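Local coordinates for protein cellulosomal scaffoldin (Bacteroides cellulosolvens, PDB 2XBT) that probably binds cellulose through this family 3b carbohydrate-binding module, one domain of a much longer scaffoldin of the cellulosome, at residues A21-N24 / Q25-N29. Numbering follows the deposited sequence.
Unlike the reference sequence in segment 25-29: Tyr27 (reference Cys).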
ATOM      1  N   ALA A  21      12.444  -9.629  -8.116  1.00 31.53           N
ATOM      2  CA  ALA A  21      13.127  -8.344  -8.057  1.00 30.41           C
ATOM      3  C   ALA A  21      13.116  -7.657  -9.421  1.00 25.19           C
ATOM      4  O   ALA A  21      12.918  -6.456  -9.518  1.00 27.08           O
ATOM      5  CB  ALA A  21      14.545  -8.526  -7.562  1.00 31.34           C
ATOM      6  N   SER A  22      13.346  -8.427 -10.479  1.00 27.10           N
ATOM      7  CA  SER A  22      13.276  -7.891 -11.820  1.00 24.82           C
ATOM      8  C   SER A  22      11.866  -8.105 -12.368  1.00 30.52           C
ATOM      9  O   SER A  22      11.422  -9.243 -12.515  1.00 36.05           O
ATOM     10  CB  SER A  22      14.309  -8.592 -12.710  1.00 34.68           C
ATOM     11  OG  SER A  22      14.631  -7.790 -13.828  1.00 38.37           O
ATOM     12  N   SER A  23      11.163  -7.017 -12.665  1.00 29.23           N
ATOM     13  CA  SER A  23       9.749  -7.100 -13.028  1.00 28.13           C
ATOM     14  C   SER A  23       9.394  -6.006 -14.028  1.00 27.98           C
ATOM     15  O   SER A  23      10.047  -4.973 -14.065  1.00 34.06           O
ATOM     16  CB  SER A  23       8.890  -6.944 -11.763  1.00 31.53           C
ATOM     17  OG  SER A  23       7.514  -7.218 -12.005  1.00 31.23           O
ATOM     18  N   ASN A  24       8.362  -6.226 -14.831  1.00 29.75           N
ATOM     19  CA  ASN A  24       7.895  -5.193 -15.757  1.00 30.57           C
ATOM     20  C   ASN A  24       7.148  -4.047 -15.064  1.00 33.47           C
ATOM     21  O   ASN A  24       7.030  -2.949 -15.606  1.00 31.47           O
ATOM     22  CB  ASN A  24       7.042  -5.800 -16.874  1.00 31.31           C
ATOM     23  CG  ASN A  24       5.718  -6.374 -16.374  1.00 37.01           C
ATOM     24  OD1 ASN A  24       5.627  -6.942 -15.278  1.00 35.24           O
ATOM     25  ND2 ASN A  24       4.679  -6.243 -17.198  1.00 43.08           N
ATOM     26  N   GLN A  25       6.645  -4.309 -13.865  1.00 30.69           N
ATOM     27  CA  GLN A  25       5.918  -3.289 -13.107  1.00 29.20           C
ATOM     28  C   GLN A  25       5.887  -3.675 -11.643  1.00 25.03           C
ATOM     29  O   GLN A  25       6.183  -4.811 -11.297  1.00 26.11           O
ATOM     30  CB  GLN A  25       4.491  -3.151 -13.647  1.00 32.75           C
ATOM     31  CG  GLN A  25       3.734  -4.467 -13.728  1.00 33.16           C
ATOM     32  CD  GLN A  25       2.519  -4.395 -14.663  1.00 34.92           C
ATOM     33  OE1 GLN A  25       1.978  -3.319 -14.931  1.00 33.02           O
ATOM     34  NE2 GLN A  25       2.107  -5.546 -15.172  1.00 37.27           N
ATOM     35  N   ILE A  26       5.543  -2.727 -10.774  1.00 20.93           N
ATOM     36  CA  ILE A  26       5.394  -3.042  -9.368  1.00 24.23           C
ATOM     37  C   ILE A  26       3.978  -3.540  -9.118  1.00 24.90           C
ATOM     38  O   ILE A  26       3.022  -2.873  -9.515  1.00 23.16           O
ATOM     39  CB  ILE A  26       5.622  -1.799  -8.477  1.00 21.41           C
ATOM     40  CG1 ILE A  26       6.981  -1.152  -8.785  1.00 22.24           C
ATOM     41  CG2 ILE A  26       5.524  -2.179  -7.021  1.00 19.37           C
ATOM     42  CD1 ILE A  26       7.249   0.111  -7.954  1.00 20.21           C
ATOM     43  N   TYR A  27       3.847  -4.691  -8.457  1.00 22.12           N
ATOM     44  CA  TYR A  27       2.533  -5.207  -8.068  1.00 24.92           C
ATOM     45  C   TYR A  27       2.269  -4.973  -6.593  1.00 22.07           C
ATOM     46  O   TYR A  27       3.122  -5.282  -5.752  1.00 22.54           O
ATOM     47  CB  TYR A  27       2.416  -6.695  -8.352  1.00 25.51           C
ATOM     48  CG  TYR A  27       2.506  -7.027  -9.810  1.00 30.65           C
ATOM     49  CD1 TYR A  27       1.359  -7.222 -10.571  1.00 31.71           C
ATOM     50  CD2 TYR A  27       3.739  -7.134 -10.432  1.00 27.76           C
ATOM     51  CE1 TYR A  27       1.444  -7.519 -11.920  1.00 31.27           C
ATOM     52  CE2 TYR A  27       3.837  -7.439 -11.774  1.00 32.85           C
ATOM     53  CZ  TYR A  27       2.690  -7.623 -12.515  1.00 35.99           C
ATOM     54  OH  TYR A  27       2.793  -7.922 -13.849  1.00 39.67           O
ATOM     55  N   MET A  28       1.086  -4.451  -6.287  1.00 20.38           N
ATOM     56  CA  MET A  28       0.669  -4.212  -4.914  1.00 22.24           C
ATOM     57  C   MET A  28      -0.740  -4.728  -4.708  1.00 23.12           C
ATOM     58  O   MET A  28      -1.691  -4.097  -5.145  1.00 24.68           O
ATOM     59  CB  MET A  28       0.641  -2.712  -4.617  1.00 24.82           C
ATOM     60  CG  MET A  28       1.986  -2.060  -4.406  1.00 30.71           C
ATOM     61  SD  MET A  28       1.800  -0.276  -4.661  1.00 34.32           S
ATOM     62  CE  MET A  28       1.492  -0.301  -6.409  1.00 29.86           C
ATOM     63  N   ASN A  29      -0.875  -5.857  -4.032  1.00 23.08           N
ATOM     64  CA  ASN A  29      -2.191  -6.363  -3.693  1.00 26.40           C
ATOM     65  C   ASN A  29      -2.309  -6.364  -2.193  1.00 26.30           C
ATOM     66  O   ASN A  29      -1.520  -7.006  -1.495  1.00 26.00           O
ATOM     67  CB  ASN A  29      -2.379  -7.775  -4.214  1.00 25.72           C
ATOM     68  CG  ASN A  29      -2.151  -7.880  -5.696  1.00 28.74           C
ATOM     69  OD1 ASN A  29      -2.696  -7.104  -6.482  1.00 32.29           O
ATOM     70  ND2 ASN A  29      -1.335  -8.849  -6.094  1.00 33.16           N
TER
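A chi1 of -171° swings Ser23 OG away from the Ser23 backbone N and toward Gln25 O, two residues on. Ser23 OG donates a hydrogen bond of 2.8 Å to Gln25 O. The donor lies in the carbonyl plane. The bond spans the bend at Asn24. Ser23 OG also sits at the edge of the Tyr27 ring, in its plane, 3.7 Å from Tyr27 CE2.

In both Asn24 and Gln25, CG is flanked by the backbone N and the carbonyl C (chi1 67° and 53°). With the backbone bent at Asn24, the two side chains run alongside each other, with the amide planes steeply turned against each other. Both reach the phenol oxygen of Tyr27. Gln25 NE2 donates to Tyr27 OH at 2.8 Å, tilted slightly out of the Gln25 amide plane. Tyr27 OH in turn gives a weak, long bond of 3.3 Å to Asn24 OD1. The hydroxyl thus accepts from one amide and donates to the other.

The contact lies at the surface of the carbohydrate-binding module, where the broken strand 22-34 changes partner. Ser23 pairs through its backbone with Val125, Ile26 and Met28 with Val117 and Gly115 of the antiparallel strand 110-119. Gln25 OE1 takes a hydrogen bond from Arg116 NH1. On the other side of the strand, Ile26 and Met28 pack on Tyr49 of strand 45-51, in the facing sheet of the beta-sandwich.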